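2-dehydropantoate 2-reductase (Enterococcus faecium, PDB 3WFI) acts as a D-mandelate dehydrogenase of the ketopantoate reductase family, using NAD(H) to interconvert D-mandelate and its 2-keto acid. Local coordinates at residues Glu34-Ile39 with Leu57-Gln62; Ile124-Trp129 with Asp178-Ser183; Ala188-Thr193 with Ala243-Cys248; Ala206-Thr211 with Ser247-Glu252; Ala219-Glu224 with Thr292-Phe297. All blocks are in the same frame, centred on the assembly; numbering follows the deposited sequence.

How the contacts relate
From the N terminus, contact 1 closes the shortest loop: 17 residues separate helix 34-39 from the edge strand of the large sheet. Contact 2 follows in series, joining strand 122-127 of that same sheet to the start of helix 180-191, and thus the nucleotide-binding half to the helical half. Helix 180-191 continues into contact 3, where its end meets helix 238-246. Contact 4 opens within the loop closed by contact 3 and ends on an overlapping segment, the two sharing S247 and C248. Contact 5 crosses both, tying helix 214-231 to helix 293-308, and it touches contact 3 where I221 and V222 pack against residues of both its segments.

Contact 1 (Glu34-Ile39 with Leu57-Gln62); sequences EHVQQI and LPIVLQ
Helix 34-39 packs over strand 59-61 at an axis separation of 8.1 Å and runs roughly against it, at 150° between the N-to-C directions, with V36 and I59 nearest each other. I59 supplies the central side chain. Its CG1 stands anti to the backbone N (chi1 -176°), which carries CD1 out to the helix, where it meets I39 CD1 at 3.7 Å and V36 CG2 at 4.1 Å. The two isoleucines are set nearly perpendicular, while V36 and I59 meet on a slant. One turn before I39, V36 also lays CG1 on the strand backbone, 3.8 Å from L61 N.

The unit is a beta-alpha-beta crossover of the Rossmann fold: strand 25-30 leads into helix 33-42, and the chain returns, after the hairpin 44-47/52-55, to strand 59-61, parallel to 25-30 and outermost in the sheet. V36 also lies close to D30, an NAD(+)-binding residue at the end of strand 25-30.

Behind the aliphatic layer, I39 CD1 sits 3.6 Å above the plane of the H35 imidazole, toward the rim of one face. That ring is fixed by hydrogen bonds at both nitrogens, ND1 to G137 N and NE2 to A8 O. At the far end of the contact a water donates to I39 O and to L57 O, each at 2.7 Å, joining two backbone carbonyls that cannot bond to each other.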
# COMPACT_ATOMS: atom_id res chain seq x y z
N GLU B 34 29.19 6.95 -28.41
CA GLU B 34 29.16 7.39 -29.81
C GLU B 34 28.96 8.90 -29.90
O GLU B 34 29.45 9.55 -30.83
CB GLU B 34 28.03 6.71 -30.57
CG GLU B 34 27.94 5.19 -30.48
CD GLU B 34 26.66 4.66 -31.09
OE1 GLU B 34 26.09 5.34 -31.99
OE2 GLU B 34 26.21 3.56 -30.69
N HIS B 35 28.19 9.44 -28.95
CA HIS B 35 27.94 10.89 -28.83
C HIS B 35 29.24 11.62 -28.52
O HIS B 35 29.58 12.60 -29.17
CB HIS B 35 26.94 11.13 -27.69
CG HIS B 35 26.36 12.51 -27.66
ND1 HIS B 35 25.92 13.17 -28.79
CD2 HIS B 35 26.10 13.34 -26.62
CE1 HIS B 35 25.43 14.35 -28.45
NE2 HIS B 35 25.53 14.48 -27.14
N VAL B 36 29.96 11.11 -27.52
CA VAL B 36 31.22 11.68 -27.09
C VAL B 36 32.24 11.66 -28.23
O VAL B 36 32.88 12.68 -28.52
CB VAL B 36 31.78 10.93 -25.85
CG1 VAL B 36 33.19 11.40 -25.50
CG2 VAL B 36 30.85 11.11 -24.65
N GLN B 37 32.37 10.51 -28.89
CA GLN B 37 33.36 10.33 -29.96
C GLN B 37 33.06 11.23 -31.16
O GLN B 37 33.97 11.81 -31.75
CB GLN B 37 33.41 8.86 -30.38
CG GLN B 37 34.53 8.51 -31.33
CD GLN B 37 35.89 8.74 -30.73
OE1 GLN B 37 36.21 8.21 -29.67
NE2 GLN B 37 36.70 9.55 -31.40
N GLN B 38 31.78 11.34 -31.53
CA GLN B 38 31.40 12.18 -32.67
C GLN B 38 31.75 13.65 -32.42
O GLN B 38 32.32 14.31 -33.28
CB GLN B 38 29.92 12.01 -33.06
CG GLN B 38 29.68 10.85 -34.01
CD GLN B 38 30.54 10.92 -35.25
OE1 GLN B 38 30.42 11.86 -36.04
NE2 GLN B 38 31.37 9.92 -35.45
N ILE B 39 31.43 14.13 -31.21
CA ILE B 39 31.74 15.51 -30.83
C ILE B 39 33.26 15.73 -30.72
O ILE B 39 33.75 16.77 -31.11
CB ILE B 39 31.02 15.92 -29.52
CG1 ILE B 39 29.51 15.94 -29.75
CG2 ILE B 39 31.50 17.29 -29.04
CD1 ILE B 39 28.66 15.96 -28.50
N LEU B 57 33.56 21.80 -28.82
CA LEU B 57 33.37 21.83 -27.37
C LEU B 57 34.17 20.69 -26.78
O LEU B 57 34.10 19.57 -27.26
CB LEU B 57 31.89 21.66 -27.01
CG LEU B 57 30.96 22.87 -26.98
CD1 LEU B 57 31.62 24.17 -27.40
CD2 LEU B 57 29.69 22.63 -27.76
N PRO B 58 34.96 20.99 -25.74
CA PRO B 58 35.57 19.92 -24.98
C PRO B 58 34.50 18.93 -24.47
O PRO B 58 33.45 19.35 -24.00
CB PRO B 58 36.23 20.65 -23.80
CG PRO B 58 36.46 22.03 -24.28
CD PRO B 58 35.38 22.33 -25.26
N ILE B 59 34.75 17.64 -24.61
CA ILE B 59 33.80 16.64 -24.12
C ILE B 59 34.56 15.44 -23.60
O ILE B 59 35.57 15.02 -24.20
CB ILE B 59 32.78 16.22 -25.20
CG1 ILE B 59 31.75 15.25 -24.63
CG2 ILE B 59 33.49 15.59 -26.40
CD1 ILE B 59 30.47 15.15 -25.43
N VAL B 60 34.07 14.90 -22.50
CA VAL B 60 34.64 13.68 -21.93
C VAL B 60 33.53 12.69 -21.58
O VAL B 60 32.42 13.09 -21.18
CB VAL B 60 35.48 13.98 -20.68
CG1 VAL B 60 36.82 14.57 -21.08
CG2 VAL B 60 34.76 14.93 -19.74
N LEU B 61 33.83 11.41 -21.76
CA LEU B 61 33.03 10.34 -21.15
C LEU B 61 32.99 10.59 -19.66
O LEU B 61 33.99 10.94 -19.05
CB LEU B 61 33.65 8.95 -21.40
CG LEU B 61 32.89 7.91 -22.23
CD1 LEU B 61 33.65 6.59 -22.18
CD2 LEU B 61 31.46 7.73 -21.74
N GLN B 62 31.84 10.35 -19.05
CA GLN B 62 31.66 10.71 -17.64
C GLN B 62 32.63 10.04 -16.66
O GLN B 62 33.00 10.62 -15.65
CB GLN B 62 30.20 10.53 -17.22
CG GLN B 62 29.82 9.20 -16.63
CD GLN B 62 28.34 9.15 -16.27
OE1 GLN B 62 27.49 9.49 -17.08
NE2 GLN B 62 28.04 8.74 -15.05
O HOH W 1 34.80 18.87 -29.73

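Contact 2 (Ile124-Trp129 with Asp178-Ser183); sequences IGNTMW and DNIHYS
The amide nitrogen ND2 of N126, on the strand side of the contact with I180 and S183, makes two hydrogen bonds, both weak, one to G125 O at 3.1 Å with a bent N-H...O angle of 120°, the other to N105 OD1. The amide oxygen OD1 of N126 faces the helix, 4.3 Å from I180 CD1 and 4.2 Å from S183 OG, distances of packing and not of bonding. N105 is an NAD(+)-binding residue, which is consistent with a second-shell place for N126 beside the coenzyme site.

The body of the contact is aliphatic. I124 CG1 sits between the backbone N and the carbonyl carbon (chi1 48°), and the extended chain beyond it brings CD1 up to the first turn of the helix. There CD1 touches I180 CG2 at 3.8 Å and the backbone of the next residue, H181 CA, at 3.7 Å. The two isoleucine chains lie alongside each other, pointing opposite ways. I180 CG2 also lies 4.2 Å from G125 CA.

Strand 122-127 lies in the large Rossmann-type sheet, and helix 180-191 opens the helical C-terminal half, so the contact sits where the two parts of the enzyme join.

The first turn of the helix has two further bonds. S183 N bonds to N179 O at 3.0 Å, with N179 in the N-cap position, and H181 N is bonded to Q150 OE1 from strand 147-151. I180 packs on E148 and Q150 of that same strand, which is hydrogen-bonded alongside 122-127.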
# COMPACT_ATOMS: atom_id res chain seq x y z
N ILE B 124 18.37 25.39 -7.82
CA ILE B 124 17.37 24.56 -8.49
C ILE B 124 16.65 25.40 -9.51
O ILE B 124 16.40 26.59 -9.27
CB ILE B 124 16.36 23.97 -7.49
CG1 ILE B 124 15.82 25.05 -6.54
CG2 ILE B 124 17.01 22.87 -6.68
CD1 ILE B 124 14.57 24.63 -5.80
N GLY B 125 16.33 24.81 -10.66
CA GLY B 125 15.64 25.55 -11.69
C GLY B 125 14.80 24.74 -12.67
O GLY B 125 14.81 23.51 -12.66
N ASN B 126 14.06 25.47 -13.48
CA ASN B 126 13.26 24.90 -14.56
C ASN B 126 13.71 25.54 -15.84
O ASN B 126 14.02 26.73 -15.85
CB ASN B 126 11.76 25.20 -14.35
CG ASN B 126 11.18 24.51 -13.13
OD1 ASN B 126 10.24 25.00 -12.51
ND2 ASN B 126 11.75 23.37 -12.77
N THR B 127 13.73 24.77 -16.92
CA THR B 127 14.02 25.33 -18.23
C THR B 127 12.81 25.13 -19.15
O THR B 127 12.21 24.06 -19.15
CB THR B 127 15.30 24.74 -18.88
OG1 THR B 127 15.39 25.21 -20.23
CG2 THR B 127 15.28 23.21 -18.87
N MET B 128 12.46 26.17 -19.90
CA MET B 128 11.34 26.11 -20.84
C MET B 128 11.80 26.13 -22.30
O MET B 128 10.99 26.23 -23.22
CB MET B 128 10.33 27.23 -20.55
CG MET B 128 9.25 26.82 -19.55
SD MET B 128 9.34 27.42 -17.84
CE MET B 128 11.08 27.43 -17.43
N TRP B 129 13.12 26.02 -22.50
CA TRP B 129 13.69 25.85 -23.83
C TRP B 129 13.33 24.49 -24.40
O TRP B 129 13.02 23.58 -23.65
CB TRP B 129 15.22 25.99 -23.77
CG TRP B 129 15.66 27.37 -23.49
CD1 TRP B 129 15.98 27.92 -22.28
CD2 TRP B 129 15.81 28.42 -24.46
NE1 TRP B 129 16.32 29.24 -22.43
CE2 TRP B 129 16.23 29.57 -23.76
CE3 TRP B 129 15.61 28.50 -25.84
CZ2 TRP B 129 16.47 30.79 -24.41
CZ3 TRP B 129 15.86 29.70 -26.48
CH2 TRP B 129 16.29 30.83 -25.76
N ASP B 178 11.52 33.08 -6.49
CA ASP B 178 11.48 32.53 -5.13
C ASP B 178 10.40 31.47 -4.97
O ASP B 178 10.08 31.05 -3.86
CB ASP B 178 11.32 33.64 -4.09
CG ASP B 178 9.97 34.37 -4.19
OD1 ASP B 178 9.10 33.95 -4.98
OD2 ASP B 178 9.80 35.39 -3.48
N ASN B 179 9.82 31.03 -6.08
CA ASN B 179 8.71 30.09 -5.97
C ASN B 179 9.03 28.73 -6.56
O ASN B 179 8.16 27.86 -6.57
CB ASN B 179 7.48 30.68 -6.64
CG ASN B 179 6.20 29.93 -6.33
OD1 ASN B 179 5.54 29.41 -7.23
ND2 ASN B 179 5.85 29.84 -5.04
N ILE B 180 10.29 28.52 -6.96
CA ILE B 180 10.73 27.29 -7.64
C ILE B 180 10.62 26.10 -6.69
O ILE B 180 10.15 25.03 -7.07
CB ILE B 180 12.20 27.36 -8.12
CG1 ILE B 180 12.42 28.48 -9.11
CG2 ILE B 180 12.64 26.04 -8.74
CD1 ILE B 180 11.51 28.43 -10.32
N HIS B 181 11.08 26.28 -5.46
CA HIS B 181 11.19 25.18 -4.50
C HIS B 181 9.77 24.70 -4.17
O HIS B 181 9.49 23.49 -4.15
CB HIS B 181 11.90 25.67 -3.24
CG HIS B 181 12.48 24.58 -2.40
ND1 HIS B 181 12.28 23.24 -2.64
CD2 HIS B 181 13.26 24.66 -1.30
CE1 HIS B 181 12.92 22.53 -1.72
NE2 HIS B 181 13.51 23.37 -0.89
N TYR B 182 8.89 25.66 -3.91
CA TYR B 182 7.49 25.38 -3.64
C TYR B 182 6.86 24.63 -4.80
O TYR B 182 6.19 23.62 -4.58
CB TYR B 182 6.72 26.67 -3.41
CG TYR B 182 5.25 26.48 -3.02
CD1 TYR B 182 4.84 26.62 -1.70
CD2 TYR B 182 4.29 26.18 -3.98
CE1 TYR B 182 3.51 26.47 -1.35
CE2 TYR B 182 2.95 26.02 -3.64
CZ TYR B 182 2.57 26.17 -2.32
OH TYR B 182 1.25 25.99 -1.97
N SER B 183 7.08 25.11 -6.03
CA SER B 183 6.40 24.55 -7.18
C SER B 183 6.92 23.15 -7.49
O SER B 183 6.17 22.29 -7.96
CB SER B 183 6.49 25.47 -8.42
OG SER B 183 7.45 25.00 -9.33

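Contact 3 (Ala188-Thr193 with Ala243-Cys248); sequences ACVNGT and AHCESC
Sulfur packing dominates where C245 meets the end of the helix carrying C189 and V190. C245 SG nestles against the opposing backbone, 3.7 Å from V190 N and equally far from C189 C, and also packs on C189 CB at 4.0 Å. The two cysteines form no disulfide.

The two methyls of V190 make the other apolar contacts. With CG1 anti to the backbone N (chi1 -179°), that methyl meets C248 SG at 3.9 Å, while CG2 closes on H244 CD2 at 3.4 Å, the valine and histidine side chains standing roughly perpendicular.

Two hydroxyls find polar neighbours within their own segments. T193 OG1 folds back to lie 2.8 Å from C189 O and also touches C245 SG, and S247 OG donates to H244 O at 2.6 Å, three residues back in the chain. Helix 214-231 covers the junction, V218 meeting C245, I221 meeting T193 and F225 meeting C189.

No hydrogen bond crosses between the segments, so the contact joining these two helices of the C-terminal half is one of apolar and sulfur packing. The close approach of the V190 and C245 CA atoms, 4.9 Å, is consistent with a small cysteine facing the opposing backbone.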
# COMPACT_ATOMS: atom_id res chain seq x y z
N ALA B 188 5.80 17.42 -7.13
CA ALA B 188 6.18 16.10 -6.61
C ALA B 188 5.02 15.42 -5.90
O ALA B 188 4.93 14.18 -5.90
CB ALA B 188 7.39 16.20 -5.68
N CYS B 189 4.13 16.22 -5.30
CA CYS B 189 2.91 15.69 -4.69
C CYS B 189 2.04 14.99 -5.76
O CYS B 189 1.54 13.89 -5.54
CB CYS B 189 2.12 16.79 -3.96
SG CYS B 189 2.89 17.36 -2.41
N VAL B 190 1.90 15.62 -6.92
CA VAL B 190 1.21 14.97 -8.05
C VAL B 190 1.94 13.67 -8.44
O VAL B 190 1.30 12.64 -8.67
CB VAL B 190 1.13 15.89 -9.29
CG1 VAL B 190 0.40 15.19 -10.42
CG2 VAL B 190 0.45 17.21 -8.94
N ASN B 191 3.26 13.73 -8.52
CA ASN B 191 4.06 12.57 -8.93
C ASN B 191 4.08 11.48 -7.86
O ASN B 191 4.22 10.31 -8.18
CB ASN B 191 5.48 12.97 -9.30
CG ASN B 191 5.54 13.81 -10.56
OD1 ASN B 191 4.64 13.78 -11.40
ND2 ASN B 191 6.59 14.60 -10.67
N GLY B 192 3.90 11.89 -6.61
CA GLY B 192 3.85 10.96 -5.49
C GLY B 192 2.49 10.37 -5.17
O GLY B 192 2.36 9.59 -4.23
N THR B 193 1.46 10.74 -5.96
CA THR B 193 0.11 10.24 -5.76
C THR B 193 -0.38 9.49 -6.99
O THR B 193 -0.68 8.31 -6.90
CB THR B 193 -0.88 11.35 -5.37
OG1 THR B 193 -0.79 12.45 -6.29
CG2 THR B 193 -0.58 11.85 -3.98
N ALA B 243 -6.19 19.52 -4.17
CA ALA B 243 -7.07 19.82 -5.32
C ALA B 243 -6.31 19.71 -6.64
O ALA B 243 -6.83 19.18 -7.63
CB ALA B 243 -7.70 21.20 -5.17
N HIS B 244 -5.07 20.16 -6.64
CA HIS B 244 -4.22 20.09 -7.84
C HIS B 244 -3.93 18.63 -8.25
O HIS B 244 -4.00 18.29 -9.44
CB HIS B 244 -2.92 20.85 -7.61
CG HIS B 244 -1.99 20.83 -8.79
ND1 HIS B 244 -2.36 21.30 -10.03
CD2 HIS B 244 -0.71 20.40 -8.91
CE1 HIS B 244 -1.35 21.16 -10.87
NE2 HIS B 244 -0.34 20.60 -10.22
N CYS B 245 -3.60 17.79 -7.28
CA CYS B 245 -3.47 16.35 -7.53
C CYS B 245 -4.77 15.78 -8.12
O CYS B 245 -4.73 15.02 -9.10
CB CYS B 245 -3.13 15.62 -6.23
SG CYS B 245 -1.49 15.97 -5.59
N GLU B 246 -5.90 16.15 -7.52
CA GLU B 246 -7.19 15.60 -7.90
C GLU B 246 -7.74 16.12 -9.23
O GLU B 246 -8.61 15.48 -9.84
CB GLU B 246 -8.20 15.79 -6.76
CG GLU B 246 -7.81 14.97 -5.53
CD GLU B 246 -8.80 15.06 -4.40
OE1 GLU B 246 -9.70 15.91 -4.43
OE2 GLU B 246 -8.66 14.27 -3.45
N SER B 247 -7.21 17.24 -9.71
CA SER B 247 -7.53 17.73 -11.05
C SER B 247 -7.10 16.75 -12.16
O SER B 247 -7.65 16.78 -13.26
CB SER B 247 -6.90 19.11 -11.28
OG SER B 247 -5.50 19.03 -11.48
N CYS B 248 -6.15 15.88 -11.85
CA CYS B 248 -5.76 14.80 -12.78
C CYS B 248 -6.85 13.77 -13.03
O CYS B 248 -6.77 13.01 -14.01
CB CYS B 248 -4.53 14.08 -12.25
SG CYS B 248 -3.07 15.13 -12.12

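Contact 4 (Ala206-Thr211 with Ser247-Glu252); sequences AELGKT and SCFDPE
F249 CG stands anti to its own carbonyl carbon (chi1 -60°), which swings the phenyl ring over to G209, and chi2 of -27° turns one face to G209 CA. The L208 side chain, with CG anti to the backbone N, arrives beside the same ring. The result is a CH-pi contact: G209 CA lies 3.3 Å from the centroid of the F249 ring, only 11° off the normal. With no side chain on G209, the backbone itself covers the ring. L208 CD2 adds a slanting contact to F249 CE1 at 3.9 Å, and M194 and A214 pack on the phenylalanine too.

The backbones also meet directly. A206 CA makes a CA-H...O contact with F249 O at 3.4 Å, and a water donates both to A206 O at 2.8 Å and to F249 O at 2.9 Å. A206 CB touches P251 CB at 4.1 Å.

Each segment ends in its own polar turn. L208 O receives two donors, T211 N and T211 OG1, the hydroxyl at 2.7 Å and lying in the carbonyl plane. In the other segment, E252 N reaches D250 OD2 at 3.0 Å from above the carboxylate plane. That bond defines an Asx turn in the loop connecting helices 238-246 and 260-267, which this CH-pi contact of G209 on F249 fastens to the short helix 205-209 in the all-helical part of the fold.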
# COMPACT_ATOMS: atom_id res chain seq x y z
N ALA B 206 -8.49 8.91 -14.16
CA ALA B 206 -9.94 9.03 -14.02
C ALA B 206 -10.54 7.88 -13.21
O ALA B 206 -11.41 8.10 -12.37
CB ALA B 206 -10.61 9.11 -15.39
N GLU B 207 -10.10 6.65 -13.47
CA GLU B 207 -10.63 5.51 -12.71
C GLU B 207 -10.19 5.56 -11.23
O GLU B 207 -10.94 5.21 -10.33
CB GLU B 207 -10.24 4.18 -13.36
CG GLU B 207 -10.84 3.91 -14.74
CD GLU B 207 -10.17 2.77 -15.51
OE1 GLU B 207 -8.95 2.51 -15.33
OE2 GLU B 207 -10.88 2.13 -16.33
N LEU B 208 -8.97 6.03 -10.99
CA LEU B 208 -8.54 6.23 -9.61
C LEU B 208 -9.49 7.21 -8.90
O LEU B 208 -9.97 6.94 -7.78
CB LEU B 208 -7.10 6.74 -9.57
CG LEU B 208 -6.55 7.16 -8.22
CD1 LEU B 208 -6.55 6.00 -7.23
CD2 LEU B 208 -5.16 7.74 -8.40
N GLY B 209 -9.79 8.32 -9.57
CA GLY B 209 -10.67 9.34 -9.03
C GLY B 209 -12.10 8.90 -8.77
O GLY B 209 -12.76 9.45 -7.90
N LYS B 210 -12.56 7.89 -9.50
CA LYS B 210 -13.88 7.30 -9.25
C LYS B 210 -13.96 6.42 -8.00
O LYS B 210 -15.06 6.05 -7.58
CB LYS B 210 -14.33 6.50 -10.47
CG LYS B 210 -14.57 7.37 -11.67
CD LYS B 210 -15.14 6.57 -12.83
CE LYS B 210 -14.63 7.09 -14.16
NZ LYS B 210 -15.28 6.35 -15.27
N THR B 211 -12.83 6.10 -7.37
CA THR B 211 -12.87 5.27 -6.16
C THR B 211 -13.22 6.07 -4.90
O THR B 211 -12.97 7.28 -4.84
CB THR B 211 -11.54 4.51 -5.97
OG1 THR B 211 -10.50 5.42 -5.60
CG2 THR B 211 -11.15 3.80 -7.28
N SER B 247 -7.21 17.24 -9.71
CA SER B 247 -7.53 17.73 -11.05
C SER B 247 -7.10 16.75 -12.16
O SER B 247 -7.65 16.78 -13.26
CB SER B 247 -6.90 19.11 -11.28
OG SER B 247 -5.50 19.03 -11.48
N CYS B 248 -6.15 15.88 -11.85
CA CYS B 248 -5.76 14.80 -12.78
C CYS B 248 -6.85 13.77 -13.03
O CYS B 248 -6.77 13.01 -14.01
CB CYS B 248 -4.53 14.08 -12.25
SG CYS B 248 -3.07 15.13 -12.12
N PHE B 249 -7.84 13.70 -12.15
CA PHE B 249 -8.95 12.76 -12.29
C PHE B 249 -9.92 13.11 -13.43
O PHE B 249 -10.75 12.28 -13.79
CB PHE B 249 -9.81 12.69 -11.03
CG PHE B 249 -9.09 12.25 -9.78
CD1 PHE B 249 -7.96 11.43 -9.83
CD2 PHE B 249 -9.60 12.61 -8.53
CE1 PHE B 249 -7.33 11.02 -8.66
CE2 PHE B 249 -8.98 12.20 -7.36
CZ PHE B 249 -7.85 11.40 -7.42
N ASP B 250 -9.85 14.33 -13.96
CA ASP B 250 -10.87 14.78 -14.92
C ASP B 250 -10.71 14.03 -16.23
O ASP B 250 -9.71 14.21 -16.91
CB ASP B 250 -10.77 16.30 -15.13
CG ASP B 250 -12.00 16.88 -15.84
OD1 ASP B 250 -12.28 18.08 -15.65
OD2 ASP B 250 -12.67 16.15 -16.59
N PRO B 251 -11.69 13.19 -16.61
CA PRO B 251 -11.56 12.47 -17.89
C PRO B 251 -11.57 13.36 -19.14
O PRO B 251 -11.05 12.95 -20.19
CB PRO B 251 -12.77 11.54 -17.90
CG PRO B 251 -13.77 12.19 -17.01
CD PRO B 251 -13.00 12.94 -15.97
N GLU B 252 -12.11 14.57 -19.03
CA GLU B 252 -12.14 15.50 -20.18
C GLU B 252 -10.77 16.10 -20.50
O GLU B 252 -10.53 16.54 -21.63
CB GLU B 252 -13.16 16.61 -19.94
CG GLU B 252 -14.58 16.09 -19.82
CD GLU B 252 -15.64 17.18 -19.86
OE1 GLU B 252 -15.29 18.38 -19.85
OE2 GLU B 252 -16.83 16.83 -19.90
O HOH W 2 -12.57 10.69 -12.16

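Contact 5 (Ala219-Glu224 with Thr292-Phe297); sequences ATIVNE and TPYCDF
The carboxylate of E224 takes two backbone N-H groups at once: Y294 N donates to OE2 at 2.8 Å and C295 N to OE1 at 2.9 Å. Both bonds have N-H...O angles of 157°, and each oxygen uses its syn lone pair, so the two donors fit into the mouth of the carboxylate. The glutamate chain is extended beyond CG, which spans the gap between two helices whose axes pass 9.1 Å apart at a signed crossing angle of -107°. P293 CD adds a close van der Waals neighbour, 3.1 Å from E224 OE2.

The N-cap position of helix 293-308 belongs to T292, whose side chain makes no capping bond. The N-H groups of Y294 and C295 are taken by E224 instead, from helix 214-231.

Around this polar centre the packing is tight. T220 CG2 stands 3.3 Å above the middle of the Y294 ring, a CH-pi contact only 5° off the ring normal, while T220 OG1 bonds back to K216 O. I221 CG1 lies at the edge of the Y294 ring, near its plane, and 3.8 Å from Y294 CB, and I221 CG2 rests on C295 SG at 4.3 Å.

Y294 then carries the contact into the dimer interface. Its OH is bonded to E300 of the second subunit, and its ring stacks with F297 of that subunit. A buried carboxylate at a helix N terminus, with two N-H donors, would probably be stabilised as the anion, with the helix dipole favouring that state.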
# COMPACT_ATOMS: atom_id res chain seq x y z
N ALA B 219 -4.84 12.70 0.11
CA ALA B 219 -4.71 13.66 1.20
C ALA B 219 -3.65 13.25 2.19
O ALA B 219 -2.86 14.09 2.66
CB ALA B 219 -6.03 13.87 1.91
N THR B 220 -3.62 11.96 2.52
CA THR B 220 -2.66 11.45 3.48
C THR B 220 -1.24 11.60 2.94
O THR B 220 -0.33 12.03 3.67
CB THR B 220 -2.94 9.97 3.83
OG1 THR B 220 -4.27 9.84 4.33
CG2 THR B 220 -1.99 9.45 4.88
N ILE B 221 -1.03 11.25 1.68
CA ILE B 221 0.30 11.35 1.07
C ILE B 221 0.76 12.81 0.99
O ILE B 221 1.90 13.12 1.35
CB ILE B 221 0.35 10.68 -0.33
CG1 ILE B 221 0.24 9.18 -0.18
CG2 ILE B 221 1.65 11.03 -1.05
CD1 ILE B 221 -0.22 8.46 -1.44
N VAL B 222 -0.13 13.70 0.56
CA VAL B 222 0.24 15.11 0.43
C VAL B 222 0.63 15.69 1.80
O VAL B 222 1.56 16.49 1.90
CB VAL B 222 -0.89 15.94 -0.21
CG1 VAL B 222 -0.61 17.42 -0.11
CG2 VAL B 222 -1.07 15.54 -1.67
N ASN B 223 -0.05 15.26 2.86
CA ASN B 223 0.31 15.72 4.20
C ASN B 223 1.68 15.28 4.63
O ASN B 223 2.38 16.01 5.31
CB ASN B 223 -0.75 15.32 5.22
CG ASN B 223 -1.80 16.38 5.36
OD1 ASN B 223 -1.56 17.41 5.99
ND2 ASN B 223 -2.96 16.14 4.80
N GLU B 224 2.09 14.09 4.21
CA GLU B 224 3.44 13.62 4.48
C GLU B 224 4.47 14.49 3.74
O GLU B 224 5.44 14.95 4.35
CB GLU B 224 3.60 12.13 4.10
CG GLU B 224 2.76 11.20 4.95
CD GLU B 224 2.98 9.72 4.65
OE1 GLU B 224 3.79 9.39 3.76
OE2 GLU B 224 2.29 8.90 5.29
N THR B 292 6.40 8.99 7.67
CA THR B 292 5.91 9.00 6.30
C THR B 292 5.44 7.59 5.84
O THR B 292 5.89 7.09 4.82
CB THR B 292 6.99 9.49 5.31
OG1 THR B 292 8.11 8.59 5.36
CG2 THR B 292 7.46 10.91 5.64
N PRO B 293 4.53 6.98 6.61
CA PRO B 293 4.17 5.59 6.37
C PRO B 293 3.54 5.31 5.02
O PRO B 293 3.80 4.26 4.45
CB PRO B 293 3.19 5.29 7.50
CG PRO B 293 2.63 6.62 7.88
CD PRO B 293 3.76 7.57 7.71
N TYR B 294 2.71 6.23 4.51
CA TYR B 294 2.10 6.00 3.19
C TYR B 294 3.16 6.04 2.09
O TYR B 294 3.15 5.23 1.18
CB TYR B 294 0.95 7.00 2.90
CG TYR B 294 -0.41 6.62 3.48
CD1 TYR B 294 -0.54 6.11 4.77
CD2 TYR B 294 -1.56 6.77 2.72
CE1 TYR B 294 -1.78 5.78 5.29
CE2 TYR B 294 -2.81 6.44 3.22
CZ TYR B 294 -2.91 5.95 4.51
OH TYR B 294 -4.14 5.62 5.03
N CYS B 295 4.12 6.96 2.19
CA CYS B 295 5.24 7.00 1.23
C CYS B 295 6.09 5.74 1.36
O CYS B 295 6.51 5.17 0.34
CB CYS B 295 6.10 8.27 1.42
SG CYS B 295 5.35 9.81 0.84
N ASP B 296 6.33 5.30 2.59
CA ASP B 296 7.06 4.03 2.84
C ASP B 296 6.33 2.84 2.16
O ASP B 296 6.93 2.07 1.40
CB ASP B 296 7.17 3.75 4.33
CG ASP B 296 8.01 4.80 5.09
OD1 ASP B 296 8.58 5.75 4.49
OD2 ASP B 296 8.06 4.68 6.34
N PHE B 297 5.05 2.71 2.46
CA PHE B 297 4.22 1.57 2.00
C PHE B 297 4.03 1.58 0.48
O PHE B 297 4.16 0.54 -0.17
CB PHE B 297 2.86 1.62 2.71
CG PHE B 297 2.09 0.31 2.71
CD1 PHE B 297 0.81 0.29 3.23
CD2 PHE B 297 2.64 -0.89 2.26
CE1 PHE B 297 0.07 -0.87 3.27
CE2 PHE B 297 1.89 -2.06 2.29
CZ PHE B 297 0.61 -2.05 2.79